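Local coordinates for protein split-Soret cytochrome c (Desulfovibrio desulfuricans, PDB 1H21) that carries two covalently bound heme c groups and probably a [2Fe-2S] cluster in each subunit of its homodimer, and may take part in sulfate respiration as an electron-transfer protein, at residues Q131-D136 with S164-E169; P21-P26 with T188-G193. All blocks are in the same frame, centred on the assembly; numbering follows the deposited sequence.

Followed from the N terminus, the chain first meets interaction 2 at residues 21-26, just ahead of helix 26-38. It then runs through most of the helical, strand-free fold and returns at 188-193, where helix 165-192 ends, closing a loop of some 160 residues. Interaction 1 is nested inside: the loop 131-136, between helices 102-118 and 147-158, meets residues 164-169 at the start of the same helix 165-192. One long helix thus receives a loop at each end, the N-terminal arm at its last turn and the 131-136 loop near its start. The two contacts do not touch; their centres lie about 32 Å apart and their nearest atoms about 16 Å apart.

Interaction 1. Residues Q131-D136 with S164-E169; sequences QGVKGD and SKQRSE
Glu169 OE1 is gripped by two consecutive backbone amides of the loop: Val133 N donates to Glu169 OE1 at 2.8 Å with an N-H...O angle of 148°, and Gly132 N stands equally near but forms only a weak bond. A loop joining two helices of this helical, strand-free chain is thus pinned to the N-terminal end of helix 165-192, which Ser164 N-caps, by a carboxylate from near the start of that helix. The Val133 amide comes from above the carboxylate plane, 42° out of it. The glutamate chain starts with CG anti to its backbone N (chi1 177°) and bends at chi2, which brings OE1 to the amides of Gly132 and Val133. Its other oxygen, OE2, is held by a salt bridge with Arg173 and a hydrogen bond with Tyr34 of helix 26-38; with both oxygens engaged and an arginine close by, this buried carboxylate is probably kept ionised. The side chain of Glu169 is about 8 Å from that of Cys171, a probable ligand of the [2Fe-2S] cluster.

Beside these polar bonds, the two methyls of Val133 divide between Lys165 and Glu169. Val133 CG2 rests on the aliphatic part of the glutamate, 3.6 Å from Glu169 CG, while Val133 CG1 lies 3.3 Å from Lys165 CB. The lysine chain then passes along Gly132, with Lys165 CD 3.8 Å from Gly132 O. In the N-cap, Ser164 OG accepts a weak bond from Gln166 N and itself donates to Gln166 OE1 at 2.8 Å. At the first helical residue, Lys165 O accepts both Glu169 N and the hydroxyl of Ser168, which reach it from the same face of its carbonyl plane, Ser168 OG lying 3.0 Å from Lys165 O.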
ATOM      1  N   GLN A 131      -1.953   5.615 -25.217  1.00 50.42           N
ATOM      2  CA  GLN A 131      -0.743   4.845 -25.465  1.00 48.37           C
ATOM      3  C   GLN A 131      -0.961   3.340 -25.456  1.00 48.85           C
ATOM      4  O   GLN A 131      -0.057   2.591 -25.843  1.00 51.22           O
ATOM      5  CB  GLN A 131       0.357   5.240 -24.488  1.00 49.20           C
ATOM      6  CG  GLN A 131       0.757   6.705 -24.596  1.00 46.57           C
ATOM      7  CD  GLN A 131       1.986   7.012 -23.787  1.00 47.45           C
ATOM      8  OE1 GLN A 131       2.000   7.988 -23.016  1.00 42.68           O
ATOM      9  NE2 GLN A 131       3.044   6.175 -23.949  1.00 43.43           N
ATOM     10  N   GLY A 132      -2.127   2.899 -24.977  1.00 46.38           N
ATOM     11  CA  GLY A 132      -2.439   1.477 -24.946  1.00 45.95           C
ATOM     12  C   GLY A 132      -3.400   1.130 -26.060  1.00 46.57           C
ATOM     13  O   GLY A 132      -3.001   0.515 -27.047  1.00 49.25           O
ATOM     14  N   VAL A 133      -4.676   1.447 -25.859  1.00 47.59           N
ATOM     15  CA  VAL A 133      -5.713   1.230 -26.863  1.00 49.33           C
ATOM     16  C   VAL A 133      -6.591   2.487 -26.917  1.00 54.12           C
ATOM     17  O   VAL A 133      -6.987   3.039 -25.875  1.00 56.04           O
ATOM     18  CB  VAL A 133      -6.592  -0.005 -26.567  1.00 47.42           C
ATOM     19  CG1 VAL A 133      -5.749  -1.236 -26.418  1.00 46.23           C
ATOM     20  CG2 VAL A 133      -7.494   0.233 -25.347  1.00 49.41           C
ATOM     21  N   LYS A 134      -6.829   2.972 -28.131  1.00 55.32           N
ATOM     22  CA  LYS A 134      -7.634   4.163 -28.332  1.00 56.15           C
ATOM     23  C   LYS A 134      -9.082   3.742 -28.214  1.00 54.08           C
ATOM     24  O   LYS A 134      -9.406   2.580 -28.504  1.00 50.17           O
ATOM     25  CB  LYS A 134      -7.362   4.731 -29.726  1.00 61.70           C
ATOM     26  CG  LYS A 134      -6.674   6.104 -29.731  1.00 72.09           C
ATOM     27  CD  LYS A 134      -6.004   6.355 -31.086  1.00 76.58           C
ATOM     28  CE  LYS A 134      -4.774   5.477 -31.291  1.00 77.61           C
ATOM     29  NZ  LYS A 134      -4.469   5.338 -32.764  1.00 77.99           N
ATOM     30  N   GLY A 135      -9.937   4.631 -27.707  1.00 54.55           N
ATOM     31  CA  GLY A 135     -11.335   4.258 -27.636  1.00 55.41           C
ATOM     32  C   GLY A 135     -12.177   4.507 -26.411  1.00 55.95           C
ATOM     33  O   GLY A 135     -12.029   5.529 -25.719  1.00 58.84           O
ATOM     34  N   ASP A 136     -13.069   3.549 -26.172  1.00 53.81           N
ATOM     35  CA  ASP A 136     -14.014   3.577 -25.067  1.00 54.89           C
ATOM     36  C   ASP A 136     -13.778   2.377 -24.194  1.00 52.92           C
ATOM     37  O   ASP A 136     -13.377   1.324 -24.692  1.00 54.18           O
ATOM     38  CB  ASP A 136     -15.441   3.476 -25.602  1.00 59.82           C
ATOM     39  CG  ASP A 136     -16.122   4.820 -25.700  1.00 61.65           C
ATOM     40  OD1 ASP A 136     -15.773   5.590 -26.619  1.00 59.13           O
ATOM     41  OD2 ASP A 136     -16.996   5.110 -24.851  1.00 63.72           O
ATOM     42  N   SER A 164      -4.752  -8.159 -21.212  1.00 52.58           N
ATOM     43  CA  SER A 164      -5.174  -7.349 -22.353  1.00 52.83           C
ATOM     44  C   SER A 164      -4.636  -5.937 -22.322  1.00 52.67           C
ATOM     45  O   SER A 164      -4.388  -5.382 -21.242  1.00 51.73           O
ATOM     46  CB  SER A 164      -6.708  -7.294 -22.407  1.00 56.07           C
ATOM     47  OG  SER A 164      -7.168  -6.676 -23.596  1.00 65.57           O
ATOM     48  N   LYS A 165      -4.510  -5.345 -23.512  1.00 53.70           N
ATOM     49  CA  LYS A 165      -4.036  -3.961 -23.638  1.00 51.85           C
ATOM     50  C   LYS A 165      -5.082  -3.042 -23.034  1.00 48.45           C
ATOM     51  O   LYS A 165      -4.786  -1.927 -22.596  1.00 46.04           O
ATOM     52  CB  LYS A 165      -3.814  -3.592 -25.099  1.00 50.02           C
ATOM     53  CG  LYS A 165      -2.497  -4.081 -25.649  1.00 56.20           C
ATOM     54  CD  LYS A 165      -1.967  -3.114 -26.699  1.00 61.87           C
ATOM     55  CE  LYS A 165      -0.596  -3.543 -27.202  1.00 65.61           C
ATOM     56  NZ  LYS A 165       0.073  -2.451 -27.965  1.00 68.21           N
ATOM     57  N   GLN A 166      -6.313  -3.531 -23.008  1.00 47.71           N
ATOM     58  CA  GLN A 166      -7.422  -2.786 -22.455  1.00 46.99           C
ATOM     59  C   GLN A 166      -7.306  -2.555 -20.976  1.00 44.75           C
ATOM     60  O   GLN A 166      -7.535  -1.453 -20.513  1.00 45.96           O
ATOM     61  CB  GLN A 166      -8.737  -3.512 -22.729  1.00 49.90           C
ATOM     62  CG  GLN A 166      -9.322  -3.335 -24.107  1.00 50.98           C
ATOM     63  CD  GLN A 166     -10.087  -4.546 -24.497  1.00 53.84           C
ATOM     64  OE1 GLN A 166      -9.490  -5.599 -24.756  1.00 57.89           O
ATOM     65  NE2 GLN A 166     -11.411  -4.457 -24.468  1.00 56.39           N
ATOM     66  N   ARG A 167      -6.961  -3.588 -20.219  1.00 43.73           N
ATOM     67  CA  ARG A 167      -6.894  -3.387 -18.785  1.00 43.97           C
ATOM     68  C   ARG A 167      -5.696  -2.540 -18.377  1.00 43.08           C
ATOM     69  O   ARG A 167      -5.740  -1.843 -17.355  1.00 46.23           O
ATOM     70  CB  ARG A 167      -7.057  -4.701 -17.995  1.00 39.89           C
ATOM     71  CG  ARG A 167      -5.807  -5.437 -17.667  1.00 45.82           C
ATOM     72  CD  ARG A 167      -5.218  -5.047 -16.314  1.00 41.66           C
ATOM     73  NE  ARG A 167      -3.762  -5.043 -16.439  1.00 44.36           N
ATOM     74  CZ  ARG A 167      -2.955  -4.145 -15.884  1.00 48.33           C
ATOM     75  NH1 ARG A 167      -3.451  -3.172 -15.120  1.00 52.73           N
ATOM     76  NH2 ARG A 167      -1.674  -4.136 -16.214  1.00 49.64           N
ATOM     77  N   SER A 168      -4.635  -2.562 -19.178  1.00 39.52           N
ATOM     78  CA  SER A 168      -3.489  -1.726 -18.874  1.00 39.83           C
ATOM     79  C   SER A 168      -3.853  -0.289 -19.296  1.00 41.80           C
ATOM     80  O   SER A 168      -3.347   0.675 -18.733  1.00 41.27           O
ATOM     81  CB  SER A 168      -2.236  -2.218 -19.589  1.00 41.91           C
ATOM     82  OG  SER A 168      -2.267  -1.916 -20.966  1.00 53.31           O
ATOM     83  N   GLU A 169      -4.736  -0.155 -20.288  1.00 41.56           N
ATOM     84  CA  GLU A 169      -5.197   1.158 -20.725  1.00 38.75           C
ATOM     85  C   GLU A 169      -6.094   1.652 -19.596  1.00 37.23           C
ATOM     86  O   GLU A 169      -5.983   2.789 -19.150  1.00 40.08           O
ATOM     87  CB  GLU A 169      -6.000   1.046 -22.026  1.00 35.50           C
ATOM     88  CG  GLU A 169      -6.593   2.368 -22.538  1.00 35.43           C
ATOM     89  CD  GLU A 169      -5.547   3.410 -22.936  1.00 34.73           C
ATOM     90  OE1 GLU A 169      -4.531   3.055 -23.562  1.00 29.22           O
ATOM     91  OE2 GLU A 169      -5.766   4.607 -22.648  1.00 36.55           O
TER

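Interaction 2. Residues P21-P26 with T188-G193; sequences PHKLDP and TKIDQG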
ATOM      1  N   PRO A  21       2.437  23.587   0.559  1.00 39.94           N
ATOM      2  CA  PRO A  21       1.512  23.101  -0.472  1.00 42.52           C
ATOM      3  C   PRO A  21       1.243  24.201  -1.501  1.00 44.29           C
ATOM      4  O   PRO A  21       1.379  25.383  -1.194  1.00 48.52           O
ATOM      5  CB  PRO A  21       0.262  22.748   0.334  1.00 41.51           C
ATOM      6  CG  PRO A  21       0.327  23.709   1.500  1.00 39.10           C
ATOM      7  CD  PRO A  21       1.777  23.679   1.873  1.00 40.47           C
ATOM      8  N   HIS A  22       0.952  23.810  -2.735  1.00 43.87           N
ATOM      9  CA  HIS A  22       0.663  24.764  -3.796  1.00 43.89           C
ATOM     10  C   HIS A  22      -0.593  24.245  -4.476  1.00 45.77           C
ATOM     11  O   HIS A  22      -0.736  23.043  -4.617  1.00 48.44           O
ATOM     12  CB  HIS A  22       1.793  24.782  -4.835  1.00 45.14           C
ATOM     13  CG  HIS A  22       3.106  25.281  -4.316  1.00 48.07           C
ATOM     14  ND1 HIS A  22       3.394  26.624  -4.173  1.00 50.50           N
ATOM     15  CD2 HIS A  22       4.226  24.621  -3.944  1.00 47.05           C
ATOM     16  CE1 HIS A  22       4.630  26.764  -3.734  1.00 50.28           C
ATOM     17  NE2 HIS A  22       5.159  25.562  -3.589  1.00 47.69           N
ATOM     18  N   LYS A  23      -1.541  25.117  -4.805  1.00 46.78           N
ATOM     19  CA  LYS A  23      -2.742  24.674  -5.520  1.00 44.53           C
ATOM     20  C   LYS A  23      -2.335  24.018  -6.849  1.00 44.37           C
ATOM     21  O   LYS A  23      -1.300  24.369  -7.449  1.00 43.65           O
ATOM     22  CB  LYS A  23      -3.695  25.844  -5.796  1.00 45.93           C
ATOM     23  CG  LYS A  23      -4.546  26.220  -4.612  1.00 45.97           C
ATOM     24  CD  LYS A  23      -5.875  26.750  -5.064  1.00 45.28           C
ATOM     25  CE  LYS A  23      -6.802  26.833  -3.872  1.00 47.75           C
ATOM     26  NZ  LYS A  23      -8.147  27.286  -4.296  1.00 51.42           N
ATOM     27  N   LEU A  24      -3.160  23.098  -7.333  1.00 41.23           N
ATOM     28  CA  LEU A  24      -2.840  22.401  -8.566  1.00 40.32           C
ATOM     29  C   LEU A  24      -3.937  22.553  -9.609  1.00 37.73           C
ATOM     30  O   LEU A  24      -5.040  22.995  -9.303  1.00 37.65           O
ATOM     31  CB  LEU A  24      -2.670  20.904  -8.260  1.00 42.78           C
ATOM     32  CG  LEU A  24      -1.722  20.460  -7.136  1.00 43.57           C
ATOM     33  CD1 LEU A  24      -2.307  19.257  -6.376  1.00 39.07           C
ATOM     34  CD2 LEU A  24      -0.320  20.173  -7.695  1.00 40.04           C
ATOM     35  N   ASP A  25      -3.633  22.161 -10.841  1.00 35.72           N
ATOM     36  CA  ASP A  25      -4.612  22.193 -11.901  1.00 37.78           C
ATOM     37  C   ASP A  25      -5.007  20.740 -12.085  1.00 38.53           C
ATOM     38  O   ASP A  25      -4.243  19.958 -12.681  1.00 36.67           O
ATOM     39  CB  ASP A  25      -3.994  22.691 -13.212  1.00 42.23           C
ATOM     40  CG  ASP A  25      -4.991  22.685 -14.385  1.00 45.33           C
ATOM     41  OD1 ASP A  25      -6.177  22.302 -14.216  1.00 45.92           O
ATOM     42  OD2 ASP A  25      -4.580  23.064 -15.498  1.00 46.32           O
ATOM     43  N   PRO A  26      -6.177  20.335 -11.537  1.00 39.41           N
ATOM     44  CA  PRO A  26      -6.652  18.952 -11.659  1.00 40.48           C
ATOM     45  C   PRO A  26      -6.557  18.380 -13.099  1.00 43.54           C
ATOM     46  O   PRO A  26      -6.045  17.258 -13.291  1.00 42.55           O
ATOM     47  CB  PRO A  26      -8.094  19.062 -11.168  1.00 36.53           C
ATOM     48  CG  PRO A  26      -7.988  20.060 -10.089  1.00 32.52           C
ATOM     49  CD  PRO A  26      -7.125  21.131 -10.731  1.00 35.91           C
ATOM     50  N   THR A 188      -8.921  21.865  -2.114  1.00 32.45           N
ATOM     51  CA  THR A 188      -9.898  22.123  -1.074  1.00 33.98           C
ATOM     52  C   THR A 188      -9.253  22.189   0.315  1.00 34.36           C
ATOM     53  O   THR A 188      -9.655  23.003   1.144  1.00 37.53           O
ATOM     54  CB  THR A 188     -11.047  21.089  -1.164  1.00 35.08           C
ATOM     55  OG1 THR A 188     -11.575  21.123  -2.495  1.00 35.44           O
ATOM     56  CG2 THR A 188     -12.177  21.387  -0.175  1.00 32.05           C
ATOM     57  N   LYS A 189      -8.227  21.379   0.558  1.00 36.67           N
ATOM     58  CA  LYS A 189      -7.541  21.389   1.863  1.00 39.62           C
ATOM     59  C   LYS A 189      -6.823  22.735   2.085  1.00 38.96           C
ATOM     60  O   LYS A 189      -6.892  23.342   3.165  1.00 35.35           O
ATOM     61  CB  LYS A 189      -6.525  20.229   1.950  1.00 37.70           C
ATOM     62  CG  LYS A 189      -5.626  20.231   3.191  1.00 28.21           C
ATOM     63  CD  LYS A 189      -6.451  20.189   4.470  1.00 28.82           C
ATOM     64  CE  LYS A 189      -5.555  20.068   5.681  1.00 27.22           C
ATOM     65  NZ  LYS A 189      -6.312  19.998   6.949  1.00 21.88           N
ATOM     66  N   ILE A 190      -6.118  23.178   1.054  1.00 39.17           N
ATOM     67  CA  ILE A 190      -5.407  24.434   1.123  1.00 42.16           C
ATOM     68  C   ILE A 190      -6.399  25.556   1.445  1.00 47.31           C
ATOM     69  O   ILE A 190      -6.078  26.448   2.245  1.00 51.63           O
ATOM     70  CB  ILE A 190      -4.667  24.750  -0.206  1.00 41.56           C
ATOM     71  CG1 ILE A 190      -3.568  23.708  -0.485  1.00 41.82           C
ATOM     72  CG2 ILE A 190      -4.045  26.120  -0.131  1.00 40.98           C
ATOM     73  CD1 ILE A 190      -2.708  23.983  -1.745  1.00 41.07           C
ATOM     74  N   ASP A 191      -7.596  25.505   0.838  1.00 45.80           N
ATOM     75  CA  ASP A 191      -8.648  26.515   1.062  1.00 42.64           C
ATOM     76  C   ASP A 191      -9.302  26.459   2.424  1.00 44.39           C
ATOM     77  O   ASP A 191      -9.340  27.458   3.148  1.00 47.40           O
ATOM     78  CB  ASP A 191      -9.749  26.423   0.006  1.00 43.41           C
ATOM     79  CG  ASP A 191      -9.300  26.904  -1.368  1.00 49.56           C
ATOM     80  OD1 ASP A 191      -8.324  27.705  -1.461  1.00 49.51           O
ATOM     81  OD2 ASP A 191      -9.917  26.466  -2.374  1.00 50.03           O
ATOM     82  N   GLN A 192      -9.809  25.289   2.791  1.00 45.30           N
ATOM     83  CA  GLN A 192     -10.485  25.133   4.072  1.00 42.65           C
ATOM     84  C   GLN A 192      -9.600  24.946   5.306  1.00 42.01           C
ATOM     85  O   GLN A 192     -10.123  24.748   6.404  1.00 44.39           O
ATOM     86  CB  GLN A 192     -11.522  24.023   3.992  1.00 44.14           C
ATOM     87  CG  GLN A 192     -12.577  24.251   2.932  1.00 49.51           C
ATOM     88  CD  GLN A 192     -13.516  23.059   2.753  1.00 56.63           C
ATOM     89  OE1 GLN A 192     -13.335  21.977   3.357  1.00 56.26           O
ATOM     90  NE2 GLN A 192     -14.526  23.246   1.903  1.00 59.29           N
ATOM     91  N   GLY A 193      -8.278  24.973   5.131  1.00 40.45           N
ATOM     92  CA  GLY A 193      -7.353  24.832   6.255  1.00 40.84           C
ATOM     93  C   GLY A 193      -7.635  23.694   7.216  1.00 39.34           C
ATOM     94  O   GLY A 193      -7.824  22.561   6.786  1.00 44.54           O
TER
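Ile190, Lys23 and Asp191 account for most of the surface buried where the N-terminal arm passes the end of helix 165-192. The isoleucine does its work mainly with a single methyl: CD1, at the end of an extended CG1 branch (chi2 -176°), lies against the backbone of the arm, with Ile190 CD1 3.5 Å from both His22 C and Lys23 N. Pro21 flanks the same methyl, with Pro21 CB 3.8 Å from Ile190 CD1, and Lys23 CG lies somewhat farther off, so the methyl meets a mixture of ring, main chain and aliphatic chain.

Here an extended arm lies over the last turn of a long helix in a helical fold without strands, away from the heme and cluster sites. Around it, His22 points away from the helix and stacks its ring on Tyr60, and Leu24 N is bonded to Asn187 OD1, about one turn before Asp191 on the helix.

From the arm, Lys23 reaches past the isoleucine to Asp191, the two side chains meeting at about a right angle. Its ammonium contacts both carboxylate oxygens in a salt bridge, with Lys23 NZ 2.7 Å from Asp191 OD2 on that oxygen's syn lone pair; the second bond is weak, Lys23 NZ lying 2.9 Å from Asp191 OD1.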